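Local coordinates for protein diguanylate cyclase DosC (Escherichia coli, PDB 4ZVA) that senses oxygen through a haem-binding globin domain and, as a diguanylate cyclase, makes the second messenger cyclic di-GMP, an activity that oxygen regulates, at residues I40-P45 / E49-E54; M105-L110 / I141-M146; P116-S121 / A126-V131. All blocks are in the same frame, centred on the assembly; numbering follows the deposited sequence.

Overall arrangement
The three contacts follow the all-helical globin domain away from the haem pocket. Contact 1 comes first along the sequence, where the end of helix 16-43 meets the loop between helices 45-48 and 54-72. Contact 2 pairs helices 100-119 and 125-147; contact 3 joins the same two near their connecting turn, its segments falling between those of contact 2. Contacts 1 and 2 have centres about 17 Å apart, touch the haem and meet through I40 on V109 and D44 on M105. Contact 3 is about 29 Å and 20 Å from them, centre to centre. All three reach the second subunit, contact 1 through D44 alone, and helices 100-119 and 125-147 belong to the dimer interface.

Contact 1. Residues I40-P45 / E49-E54; sequences IVRIDP and EFLSNE. With HEM (protoporphyrin IX containing Fe), chain C.
L51 lies against the end of helix 16-43 and is the residue of the two segments most covered by the contact, meeting R42 and V41 there. The two methyls of its side chain divide the work. CD1 reaches the helix, 3.8 Å from V41 CG1, the two side chains crossing at about a right angle. CD2 turns to the porphyrin, 4.0 Å from the methyl carbon CMA of the haem.

R42 runs past L51 in the opposite direction. Its chain is bent at chi2 and chi3, which lays the methylene CD 3.8 Å from L51 CB and carries the guanidinium on to the backbone beyond. There NH1 approaches L51 O to 2.6 Å, with the carbonyl oxygen at the edge of the guanidinium and near its plane. The N-H points poorly at the oxygen, at 118°, so the hydrogen bond is weak; the stronger polar partner of NH1 is the carboxylate of E48, in a salt bridge. One arginine thus ties the short helix 45-48 and the turn after it back to helix 16-43.

V41 completes the apolar layer, its CG1 packing 3.4 Å from CBB, the end carbon of a haem vinyl group. F50 adds its carbonyl oxygen, 3.4 Å from the haem CMA. Farther along the turn, N53 OD1 accepts from V56 N as the N-cap of helix 54-72. V41, F50 and L51 all belong to the haem pocket, and the arrangement is that of an apolar wall beside the porphyrin in a protoglobin-type globin domain.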
loop_
_atom_site.group_PDB
_atom_site.type_symbol
_atom_site.label_atom_id
_atom_site.label_comp_id
_atom_site.label_asym_id
_atom_site.label_seq_id
_atom_site.Cartn_x
_atom_site.Cartn_y
_atom_site.Cartn_z
ATOM N N ILE A 40 -14.241 -5.888 -9.341
ATOM C CA ILE A 40 -13.011 -5.420 -9.973
ATOM C C ILE A 40 -11.974 -6.537 -10.076
ATOM O O ILE A 40 -11.314 -6.693 -11.104
ATOM C CB ILE A 40 -12.413 -4.226 -9.207
ATOM C CG1 ILE A 40 -13.376 -3.041 -9.259
ATOM C CG2 ILE A 40 -11.057 -3.837 -9.782
ATOM C CD1 ILE A 40 -12.917 -1.846 -8.465
ATOM N N VAL A 41 -11.831 -7.306 -9.003
ATOM C CA VAL A 41 -10.918 -8.443 -8.980
ATOM C C VAL A 41 -11.274 -9.464 -10.064
ATOM O O VAL A 41 -10.391 -10.023 -10.718
ATOM C CB VAL A 41 -10.927 -9.123 -7.594
ATOM C CG1 VAL A 41 -10.419 -10.552 -7.678
ATOM C CG2 VAL A 41 -10.118 -8.303 -6.599
ATOM N N ARG A 42 -12.573 -9.674 -10.268
ATOM C CA ARG A 42 -13.074 -10.609 -11.276
ATOM C C ARG A 42 -12.582 -10.275 -12.684
ATOM O O ARG A 42 -12.443 -11.165 -13.526
ATOM C CB ARG A 42 -14.606 -10.632 -11.264
ATOM C CG ARG A 42 -15.216 -11.587 -10.248
ATOM C CD ARG A 42 -15.368 -12.989 -10.811
ATOM N NE ARG A 42 -16.403 -13.055 -11.840
ATOM C CZ ARG A 42 -16.732 -14.161 -12.499
ATOM N NH1 ARG A 42 -16.109 -15.302 -12.237
ATOM N NH2 ARG A 42 -17.686 -14.128 -13.419
ATOM N N ILE A 43 -12.333 -8.993 -12.937
ATOM C CA ILE A 43 -11.859 -8.540 -14.241
ATOM C C ILE A 43 -10.510 -9.169 -14.590
ATOM O O ILE A 43 -10.264 -9.534 -15.739
ATOM C CB ILE A 43 -11.732 -7.000 -14.290
ATOM C CG1 ILE A 43 -13.061 -6.341 -13.918
ATOM C CG2 ILE A 43 -11.282 -6.535 -15.666
ATOM C CD1 ILE A 43 -14.208 -6.726 -14.826
ATOM N N ASP A 44 -9.645 -9.302 -13.590
ATOM C CA ASP A 44 -8.337 -9.918 -13.789
ATOM C C ASP A 44 -8.501 -11.396 -14.130
ATOM O O ASP A 44 -9.076 -12.155 -13.351
ATOM C CB ASP A 44 -7.463 -9.741 -12.544
ATOM C CG ASP A 44 -6.005 -10.101 -12.789
ATOM O OD1 ASP A 44 -5.728 -11.182 -13.350
ATOM O OD2 ASP A 44 -5.129 -9.291 -12.421
ATOM N N PRO A 45 -7.992 -11.805 -15.304
ATOM C CA PRO A 45 -8.094 -13.183 -15.800
ATOM C C PRO A 45 -7.453 -14.201 -14.861
ATOM O O PRO A 45 -7.993 -15.290 -14.674
ATOM C CB PRO A 45 -7.341 -13.132 -17.134
ATOM C CG PRO A 45 -7.392 -11.701 -17.544
ATOM C CD PRO A 45 -7.312 -10.924 -16.269
ATOM N N GLU A 49 -10.185 -17.057 -12.238
ATOM C CA GLU A 49 -10.144 -18.510 -12.129
ATOM C C GLU A 49 -10.570 -18.995 -10.745
ATOM O O GLU A 49 -11.245 -20.018 -10.615
ATOM C CB GLU A 49 -8.738 -19.022 -12.446
ATOM C CG GLU A 49 -8.599 -20.534 -12.402
ATOM C CD GLU A 49 -7.158 -20.989 -12.526
ATOM O OE1 GLU A 49 -6.269 -20.121 -12.657
ATOM O OE2 GLU A 49 -6.915 -22.214 -12.494
ATOM N N PHE A 50 -10.184 -18.249 -9.714
ATOM C CA PHE A 50 -10.451 -18.650 -8.337
ATOM C C PHE A 50 -11.861 -18.272 -7.893
ATOM O O PHE A 50 -12.288 -18.617 -6.792
ATOM C CB PHE A 50 -9.424 -18.022 -7.394
ATOM C CG PHE A 50 -8.000 -18.337 -7.754
ATOM C CD1 PHE A 50 -7.434 -19.548 -7.396
ATOM C CD2 PHE A 50 -7.228 -17.421 -8.449
ATOM C CE1 PHE A 50 -6.123 -19.842 -7.724
ATOM C CE2 PHE A 50 -5.917 -17.709 -8.779
ATOM C CZ PHE A 50 -5.364 -18.920 -8.416
ATOM N N LEU A 51 -12.579 -17.563 -8.757
ATOM C CA LEU A 51 -13.936 -17.126 -8.450
ATOM C C LEU A 51 -14.886 -17.648 -9.522
ATOM O O LEU A 51 -15.270 -16.914 -10.432
ATOM C CB LEU A 51 -14.002 -15.600 -8.367
ATOM C CG LEU A 51 -12.846 -14.918 -7.629
ATOM C CD1 LEU A 51 -12.939 -13.404 -7.750
ATOM C CD2 LEU A 51 -12.811 -15.338 -6.168
ATOM N N SER A 52 -15.270 -18.916 -9.405
ATOM C CA SER A 52 -15.984 -19.591 -10.484
ATOM C C SER A 52 -17.385 -20.066 -10.108
ATOM O O SER A 52 -18.088 -20.638 -10.941
ATOM C CB SER A 52 -15.164 -20.784 -10.979
ATOM O OG SER A 52 -13.916 -20.360 -11.498
ATOM N N ASN A 53 -17.797 -19.834 -8.868
ATOM C CA ASN A 53 -19.130 -20.248 -8.448
ATOM C C ASN A 53 -19.728 -19.323 -7.397
ATOM O O ASN A 53 -19.011 -18.578 -6.728
ATOM C CB ASN A 53 -19.095 -21.685 -7.921
ATOM C CG ASN A 53 -18.237 -21.831 -6.682
ATOM O OD1 ASN A 53 -18.707 -21.631 -5.562
ATOM N ND2 ASN A 53 -16.970 -22.176 -6.876
ATOM N N GLU A 54 -21.048 -19.388 -7.258
ATOM C CA GLU A 54 -21.776 -18.485 -6.377
ATOM C C GLU A 54 -21.526 -18.756 -4.898
ATOM O O GLU A 54 -21.695 -17.867 -4.070
ATOM C CB GLU A 54 -23.276 -18.565 -6.670
ATOM C CG GLU A 54 -23.664 -18.016 -8.033
ATOM C CD GLU A 54 -25.161 -18.018 -8.259
ATOM O OE1 GLU A 54 -25.902 -18.425 -7.339
ATOM O OE2 GLU A 54 -25.597 -17.608 -9.357
HETATM C CHA HEM C . -10.719 -16.518 1.198
HETATM C CHB HEM C . -9.716 -15.425 -3.419
HETATM C CHC HEM C . -7.490 -11.409 -1.899
HETATM C CHD HEM C . -9.431 -11.977 2.501
HETATM C C1A HEM C . -10.682 -16.571 -0.179
HETATM C C2A HEM C . -11.308 -17.564 -1.036
HETATM C C3A HEM C . -11.026 -17.251 -2.302
HETATM C C4A HEM C . -10.211 -16.059 -2.304
HETATM C CMA HEM C . -11.482 -18.022 -3.558
HETATM C CAA HEM C . -12.164 -18.769 -0.589
HETATM C CBA HEM C . -13.379 -18.278 0.192
HETATM C CGA HEM C . -14.363 -19.400 0.366
HETATM O O1A HEM C . -14.408 -20.302 -0.510
HETATM O O2A HEM C . -15.109 -19.381 1.378
HETATM C C1B HEM C . -9.045 -14.226 -3.417
HETATM C C2B HEM C . -8.621 -13.488 -4.590
HETATM C C3B HEM C . -8.000 -12.371 -4.166
HETATM C C4B HEM C . -8.021 -12.380 -2.718
HETATM C CMB HEM C . -8.876 -13.975 -6.036
HETATM C CAB HEM C . -7.349 -11.215 -4.969
HETATM C CBB HEM C . -7.359 -11.113 -6.301
HETATM C C1C HEM C . -7.889 -11.159 -0.605
HETATM C C2C HEM C . -7.675 -9.932 0.135
HETATM C C3C HEM C . -8.212 -10.091 1.361
HETATM C C4C HEM C . -8.782 -11.423 1.419
HETATM C CMC HEM C . -6.945 -8.703 -0.456
HETATM C CAC HEM C . -8.278 -9.106 2.557
HETATM C CBC HEM C . -7.841 -7.842 2.524
HETATM C C1D HEM C . -9.958 -13.250 2.578
HETATM C C2D HEM C . -10.599 -13.815 3.745
HETATM C C3D HEM C . -11.008 -15.239 3.338
HETATM C C4D HEM C . -10.563 -15.387 1.969
HETATM C CMD HEM C . -10.827 -13.109 5.101
HETATM C CAD HEM C . -11.726 -16.310 4.189
HETATM C CBD HEM C . -10.873 -16.654 5.408
HETATM C CGD HEM C . -11.340 -17.949 6.021
HETATM O O1D HEM C . -10.922 -18.251 7.168
HETATM O O2D HEM C . -12.128 -18.679 5.366
HETATM N NA HEM C . -10.017 -15.671 -0.991
HETATM N NB HEM C . -8.664 -13.524 -2.292
HETATM N NC HEM C . -8.565 -12.044 0.207
HETATM N ND HEM C . -9.954 -14.203 1.563
HETATM FE FE HEM C . -9.076 -13.962 -0.312
#

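Contact 2. Residues M105-L110 / I141-M146; sequences MGFRVL and IAMEVM. With HEM (protoporphyrin IX containing Fe), chain C.
With CG beside the backbone N (chi1 -81°), F107 sends its ring out from helix 100-119 toward helix 125-147, where M143 and M146 receive it. In M143, CG anti to the backbone N lays the CG-SD part along the ring face. The extended chain of M146 brings SD to the ring edge, and the bend at chi3 turns CE toward F107 CZ.

M143 covers one face. Its CB sits over the ring centre, 3.6 Å from the centroid and 9° off the normal, a CH-pi contact. From there the chain passes across the face toward the root of the ring, and SD comes 3.4 Å from F107 CG. The sulfur lies obliquely to the ring, 36° from the normal, in a Met-aromatic contact. M146 takes the edge instead: its SD lies in the ring plane, 5.0 Å from the centroid, and its CE meets F107 CZ at 3.6 Å.

The opposite face belongs to the haem. Methyl CMC lies 3.5 Å above the ring plane, displaced toward the rim, while the vinyl carbon CBC approaches F107 CE1 to 3.4 Å. Held between M143 and the porphyrin, the ring has both faces occupied. G106, one residue earlier, brings its bare backbone close to the haem, with C 3.7 Å from CMC. W67 of helix 54-72 packs on M146. A phenylalanine wedged between haem and helix, with two Met-aromatic contacts, forms part of the buried haem pocket of this globin domain.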
loop_
_atom_site.group_PDB
_atom_site.type_symbol
_atom_site.label_atom_id
_atom_site.label_comp_id
_atom_site.label_asym_id
_atom_site.label_seq_id
_atom_site.Cartn_x
_atom_site.Cartn_y
_atom_site.Cartn_z
ATOM N N MET A 105 -2.523 -7.614 -5.542
ATOM C CA MET A 105 -3.402 -6.869 -6.434
ATOM C C MET A 105 -4.762 -6.625 -5.785
ATOM O O MET A 105 -5.374 -5.575 -5.982
ATOM C CB MET A 105 -3.571 -7.614 -7.762
ATOM C CG MET A 105 -4.464 -6.914 -8.777
ATOM S SD MET A 105 -6.207 -7.373 -8.652
ATOM C CE MET A 105 -6.127 -9.116 -9.048
ATOM N N GLY A 106 -5.230 -7.600 -5.012
ATOM C CA GLY A 106 -6.485 -7.464 -4.297
ATOM C C GLY A 106 -6.420 -6.341 -3.282
ATOM O O GLY A 106 -7.346 -5.538 -3.168
ATOM N N PHE A 107 -5.313 -6.280 -2.551
ATOM C CA PHE A 107 -5.093 -5.224 -1.572
ATOM C C PHE A 107 -5.045 -3.848 -2.223
ATOM O O PHE A 107 -5.522 -2.868 -1.650
ATOM C CB PHE A 107 -3.803 -5.470 -0.794
ATOM C CG PHE A 107 -3.949 -6.455 0.329
ATOM C CD1 PHE A 107 -4.410 -6.044 1.568
ATOM C CD2 PHE A 107 -3.618 -7.786 0.150
ATOM C CE1 PHE A 107 -4.544 -6.946 2.607
ATOM C CE2 PHE A 107 -3.748 -8.692 1.185
ATOM C CZ PHE A 107 -4.212 -8.271 2.415
ATOM N N ARG A 108 -4.449 -3.770 -3.409
ATOM C CA ARG A 108 -4.361 -2.501 -4.118
ATOM C C ARG A 108 -5.750 -2.038 -4.537
ATOM O O ARG A 108 -6.079 -0.857 -4.429
ATOM C CB ARG A 108 -3.448 -2.609 -5.341
ATOM C CG ARG A 108 -3.147 -1.259 -5.979
ATOM C CD ARG A 108 -2.225 -1.381 -7.181
ATOM N NE ARG A 108 -2.884 -1.999 -8.325
ATOM C CZ ARG A 108 -3.721 -1.361 -9.134
ATOM N NH1 ARG A 108 -4.005 -0.082 -8.921
ATOM N NH2 ARG A 108 -4.277 -1.998 -10.156
ATOM N N VAL A 109 -6.558 -2.978 -5.019
ATOM C CA VAL A 109 -7.934 -2.684 -5.401
ATOM C C VAL A 109 -8.722 -2.158 -4.208
ATOM O O VAL A 109 -9.436 -1.160 -4.318
ATOM C CB VAL A 109 -8.644 -3.931 -5.970
ATOM C CG1 VAL A 109 -10.126 -3.666 -6.147
ATOM C CG2 VAL A 109 -8.009 -4.346 -7.287
ATOM N N LEU A 110 -8.570 -2.825 -3.066
ATOM C CA LEU A 110 -9.256 -2.434 -1.840
ATOM C C LEU A 110 -8.879 -1.016 -1.422
ATOM O O LEU A 110 -9.748 -0.193 -1.143
ATOM C CB LEU A 110 -8.937 -3.413 -0.709
ATOM C CG LEU A 110 -9.558 -3.083 0.651
ATOM C CD1 LEU A 110 -11.083 -3.054 0.553
ATOM C CD2 LEU A 110 -9.096 -4.068 1.717
ATOM N N ILE A 141 -0.066 -3.028 6.827
ATOM C CA ILE A 141 0.534 -3.844 7.878
ATOM C C ILE A 141 -0.120 -5.228 7.900
ATOM O O ILE A 141 0.548 -6.235 8.136
ATOM C CB ILE A 141 0.442 -3.166 9.280
ATOM C CG1 ILE A 141 1.296 -3.916 10.302
ATOM C CG2 ILE A 141 -0.983 -3.073 9.783
ATOM C CD1 ILE A 141 2.768 -3.710 10.115
ATOM N N ALA A 142 -1.424 -5.273 7.643
ATOM C CA ALA A 142 -2.151 -6.533 7.593
ATOM C C ALA A 142 -1.717 -7.365 6.391
ATOM O O ALA A 142 -1.583 -8.585 6.490
ATOM C CB ALA A 142 -3.652 -6.281 7.549
ATOM N N MET A 143 -1.491 -6.703 5.259
ATOM C CA MET A 143 -1.054 -7.397 4.050
ATOM C C MET A 143 0.304 -8.058 4.249
ATOM O O MET A 143 0.526 -9.183 3.800
ATOM C CB MET A 143 -0.980 -6.444 2.858
ATOM C CG MET A 143 -0.372 -7.098 1.622
ATOM S SD MET A 143 -0.523 -6.142 0.106
ATOM C CE MET A 143 0.597 -4.789 0.448
ATOM N N GLU A 144 1.211 -7.358 4.920
ATOM C CA GLU A 144 2.547 -7.896 5.137
ATOM C C GLU A 144 2.489 -9.148 6.006
ATOM O O GLU A 144 3.166 -10.129 5.720
ATOM C CB GLU A 144 3.466 -6.852 5.771
ATOM C CG GLU A 144 4.888 -7.359 5.998
ATOM C CD GLU A 144 5.846 -6.268 6.439
ATOM O OE1 GLU A 144 5.635 -5.094 6.069
ATOM O OE2 GLU A 144 6.806 -6.583 7.175
ATOM N N VAL A 145 1.666 -9.119 7.053
ATOM C CA VAL A 145 1.484 -10.288 7.910
ATOM C C VAL A 145 0.990 -11.474 7.087
ATOM O O VAL A 145 1.462 -12.599 7.252
ATOM C CB VAL A 145 0.488 -10.012 9.056
ATOM C CG1 VAL A 145 0.250 -11.274 9.868
ATOM C CG2 VAL A 145 1.007 -8.908 9.955
ATOM N N MET A 146 0.044 -11.209 6.192
ATOM C CA MET A 146 -0.532 -12.245 5.343
ATOM C C MET A 146 0.481 -12.789 4.335
ATOM O O MET A 146 0.573 -13.999 4.127
ATOM C CB MET A 146 -1.765 -11.711 4.611
ATOM C CG MET A 146 -2.524 -12.769 3.831
ATOM S SD MET A 146 -3.908 -12.088 2.898
ATOM C CE MET A 146 -4.868 -11.353 4.221
HETATM C CHA HEM C . -10.719 -16.518 1.198
HETATM C CHB HEM C . -9.716 -15.425 -3.419
HETATM C CHC HEM C . -7.490 -11.409 -1.899
HETATM C CHD HEM C . -9.431 -11.977 2.501
HETATM C C1A HEM C . -10.682 -16.571 -0.179
HETATM C C2A HEM C . -11.308 -17.564 -1.036
HETATM C C3A HEM C . -11.026 -17.251 -2.302
HETATM C C4A HEM C . -10.211 -16.059 -2.304
HETATM C CMA HEM C . -11.482 -18.022 -3.558
HETATM C CAA HEM C . -12.164 -18.769 -0.589
HETATM C CBA HEM C . -13.379 -18.278 0.192
HETATM C CGA HEM C . -14.363 -19.400 0.366
HETATM O O1A HEM C . -14.408 -20.302 -0.510
HETATM O O2A HEM C . -15.109 -19.381 1.378
HETATM C C1B HEM C . -9.045 -14.226 -3.417
HETATM C C2B HEM C . -8.621 -13.488 -4.590
HETATM C C3B HEM C . -8.000 -12.371 -4.166
HETATM C C4B HEM C . -8.021 -12.380 -2.718
HETATM C CMB HEM C . -8.876 -13.975 -6.036
HETATM C CAB HEM C . -7.349 -11.215 -4.969
HETATM C CBB HEM C . -7.359 -11.113 -6.301
HETATM C C1C HEM C . -7.889 -11.159 -0.605
HETATM C C2C HEM C . -7.675 -9.932 0.135
HETATM C C3C HEM C . -8.212 -10.091 1.361
HETATM C C4C HEM C . -8.782 -11.423 1.419
HETATM C CMC HEM C . -6.945 -8.703 -0.456
HETATM C CAC HEM C . -8.278 -9.106 2.557
HETATM C CBC HEM C . -7.841 -7.842 2.524
HETATM C C1D HEM C . -9.958 -13.250 2.578
HETATM C C2D HEM C . -10.599 -13.815 3.745
HETATM C C3D HEM C . -11.008 -15.239 3.338
HETATM C C4D HEM C . -10.563 -15.387 1.969
HETATM C CMD HEM C . -10.827 -13.109 5.101
HETATM C CAD HEM C . -11.726 -16.310 4.189
HETATM C CBD HEM C . -10.873 -16.654 5.408
HETATM C CGD HEM C . -11.340 -17.949 6.021
HETATM O O1D HEM C . -10.922 -18.251 7.168
HETATM O O2D HEM C . -12.128 -18.679 5.366
HETATM N NA HEM C . -10.017 -15.671 -0.991
HETATM N NB HEM C . -8.664 -13.524 -2.292
HETATM N NC HEM C . -8.565 -12.044 0.207
HETATM N ND HEM C . -9.954 -14.203 1.563
HETATM FE FE HEM C . -9.076 -13.962 -0.312
#

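Contact 3. Residues P116-S121 / A126-V131; sequences PVIFSS and AEKLQV
K128 reaches from helix 125-147 to the end of helix 100-119, and its side chain follows a row of backbone oxygens. CB lies 4.2 Å from I118 CG2. CG then faces I118 O and S121 OG, and CD runs alongside the carbonyl oxygens of I118 and F119. The chain, extended beyond CG, brings K128 CE to 3.3 Å from S121 O, and F119 O is equally near to that carbon. At the tip NZ donates a hydrogen bond of 2.7 Å to F119 O, tilted 29° from the carbonyl plane. The ammonium also lies above the F119 ring, but at 5.0 Å from the centroid this is at most a weak cation-pi attraction.

S121 supports the same corner: its OG and its backbone N both donate to I118 O, the OG bond being 2.6 Å long. Beyond the lysine, I118 CD1 packs 4.0 Å from V131 CG1, continuing the junction as an apolar one. L129 of the second subunit lies against both F119 and K128.

Positive charge therefore sits among backbone carbonyl oxygens at a helix C-terminal end, where the helix dipole would be expected to stabilise the protonated amine.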
loop_
_atom_site.group_PDB
_atom_site.type_symbol
_atom_site.label_atom_id
_atom_site.label_comp_id
_atom_site.label_asym_id
_atom_site.label_seq_id
_atom_site.Cartn_x
_atom_site.Cartn_y
_atom_site.Cartn_z
ATOM N N PRO A 116 -12.380 6.919 -2.410
ATOM C CA PRO A 116 -13.569 7.720 -2.735
ATOM C C PRO A 116 -14.646 7.662 -1.650
ATOM O O PRO A 116 -15.410 8.614 -1.488
ATOM C CB PRO A 116 -14.076 7.086 -4.033
ATOM C CG PRO A 116 -12.892 6.415 -4.617
ATOM C CD PRO A 116 -12.123 5.903 -3.447
ATOM N N VAL A 117 -14.701 6.552 -0.922
ATOM C CA VAL A 117 -15.635 6.401 0.188
ATOM C C VAL A 117 -15.298 7.381 1.312
ATOM O O VAL A 117 -16.182 8.029 1.874
ATOM C CB VAL A 117 -15.622 4.957 0.731
ATOM C CG1 VAL A 117 -16.315 4.880 2.081
ATOM C CG2 VAL A 117 -16.287 4.022 -0.262
ATOM N N ILE A 118 -14.012 7.494 1.628
ATOM C CA ILE A 118 -13.558 8.426 2.654
ATOM C C ILE A 118 -13.683 9.867 2.164
ATOM O O ILE A 118 -14.073 10.762 2.917
ATOM C CB ILE A 118 -12.096 8.135 3.067
ATOM C CG1 ILE A 118 -12.002 6.748 3.709
ATOM C CG2 ILE A 118 -11.580 9.195 4.029
ATOM C CD1 ILE A 118 -10.607 6.367 4.165
ATOM N N PHE A 119 -13.370 10.080 0.892
ATOM C CA PHE A 119 -13.452 11.406 0.299
ATOM C C PHE A 119 -14.893 11.924 0.307
ATOM O O PHE A 119 -15.125 13.123 0.466
ATOM C CB PHE A 119 -12.903 11.387 -1.128
ATOM C CG PHE A 119 -12.762 12.750 -1.743
ATOM C CD1 PHE A 119 -11.616 13.501 -1.535
ATOM C CD2 PHE A 119 -13.774 13.282 -2.525
ATOM C CE1 PHE A 119 -11.483 14.757 -2.099
ATOM C CE2 PHE A 119 -13.646 14.539 -3.090
ATOM C CZ PHE A 119 -12.500 15.275 -2.877
ATOM N N SER A 120 -15.850 11.011 0.153
ATOM C CA SER A 120 -17.265 11.371 0.064
ATOM C C SER A 120 -17.915 11.566 1.428
ATOM O O SER A 120 -19.083 11.943 1.512
ATOM C CB SER A 120 -18.044 10.298 -0.706
ATOM O OG SER A 120 -17.544 10.138 -2.021
ATOM N N SER A 121 -17.170 11.297 2.497
ATOM C CA SER A 121 -17.711 11.474 3.841
ATOM C C SER A 121 -17.879 12.955 4.149
ATOM O O SER A 121 -17.368 13.809 3.422
ATOM C CB SER A 121 -16.811 10.811 4.884
ATOM O OG SER A 121 -15.555 11.458 4.957
ATOM N N ALA A 126 -8.968 17.639 6.950
ATOM C CA ALA A 126 -7.924 17.215 7.879
ATOM C C ALA A 126 -8.247 15.845 8.463
ATOM O O ALA A 126 -7.363 15.008 8.635
ATOM C CB ALA A 126 -7.746 18.240 8.989
ATOM N N GLU A 127 -9.519 15.620 8.772
ATOM C CA GLU A 127 -9.955 14.332 9.296
ATOM C C GLU A 127 -9.844 13.243 8.234
ATOM O O GLU A 127 -9.385 12.136 8.518
ATOM C CB GLU A 127 -11.392 14.423 9.818
ATOM C CG GLU A 127 -11.506 15.233 11.097
ATOM C CD GLU A 127 -12.940 15.489 11.514
ATOM O OE1 GLU A 127 -13.851 15.343 10.669
ATOM O OE2 GLU A 127 -13.153 15.841 12.692
ATOM N N LYS A 128 -10.257 13.566 7.012
ATOM C CA LYS A 128 -10.181 12.622 5.900
ATOM C C LYS A 128 -8.749 12.146 5.669
ATOM O O LYS A 128 -8.511 10.966 5.438
ATOM C CB LYS A 128 -10.730 13.253 4.622
ATOM C CG LYS A 128 -12.234 13.505 4.636
ATOM C CD LYS A 128 -12.673 14.212 3.365
ATOM C CE LYS A 128 -14.179 14.434 3.341
ATOM N NZ LYS A 128 -14.598 15.215 2.146
ATOM N N LEU A 129 -7.803 13.076 5.736
ATOM C CA LEU A 129 -6.390 12.758 5.543
ATOM C C LEU A 129 -5.890 11.763 6.585
ATOM O O LEU A 129 -5.223 10.783 6.256
ATOM C CB LEU A 129 -5.545 14.031 5.602
ATOM C CG LEU A 129 -4.026 13.834 5.545
ATOM C CD1 LEU A 129 -3.605 13.231 4.213
ATOM C CD2 LEU A 129 -3.295 15.145 5.811
ATOM N N GLN A 130 -6.213 12.028 7.845
ATOM C CA GLN A 130 -5.760 11.183 8.940
ATOM C C GLN A 130 -6.467 9.831 8.959
ATOM O O GLN A 130 -5.862 8.811 9.296
ATOM C CB GLN A 130 -5.956 11.909 10.269
ATOM C CG GLN A 130 -5.058 13.124 10.410
ATOM C CD GLN A 130 -5.117 13.739 11.789
ATOM O OE1 GLN A 130 -6.130 14.316 12.181
ATOM N NE2 GLN A 130 -4.025 13.619 12.537
ATOM N N VAL A 131 -7.747 9.819 8.598
ATOM C CA VAL A 131 -8.496 8.572 8.527
ATOM C C VAL A 131 -7.963 7.705 7.392
ATOM O O VAL A 131 -7.784 6.498 7.546
ATOM C CB VAL A 131 -10.007 8.824 8.331
ATOM C CG1 VAL A 131 -10.719 7.542 7.947
ATOM C CG2 VAL A 131 -10.608 9.411 9.596
#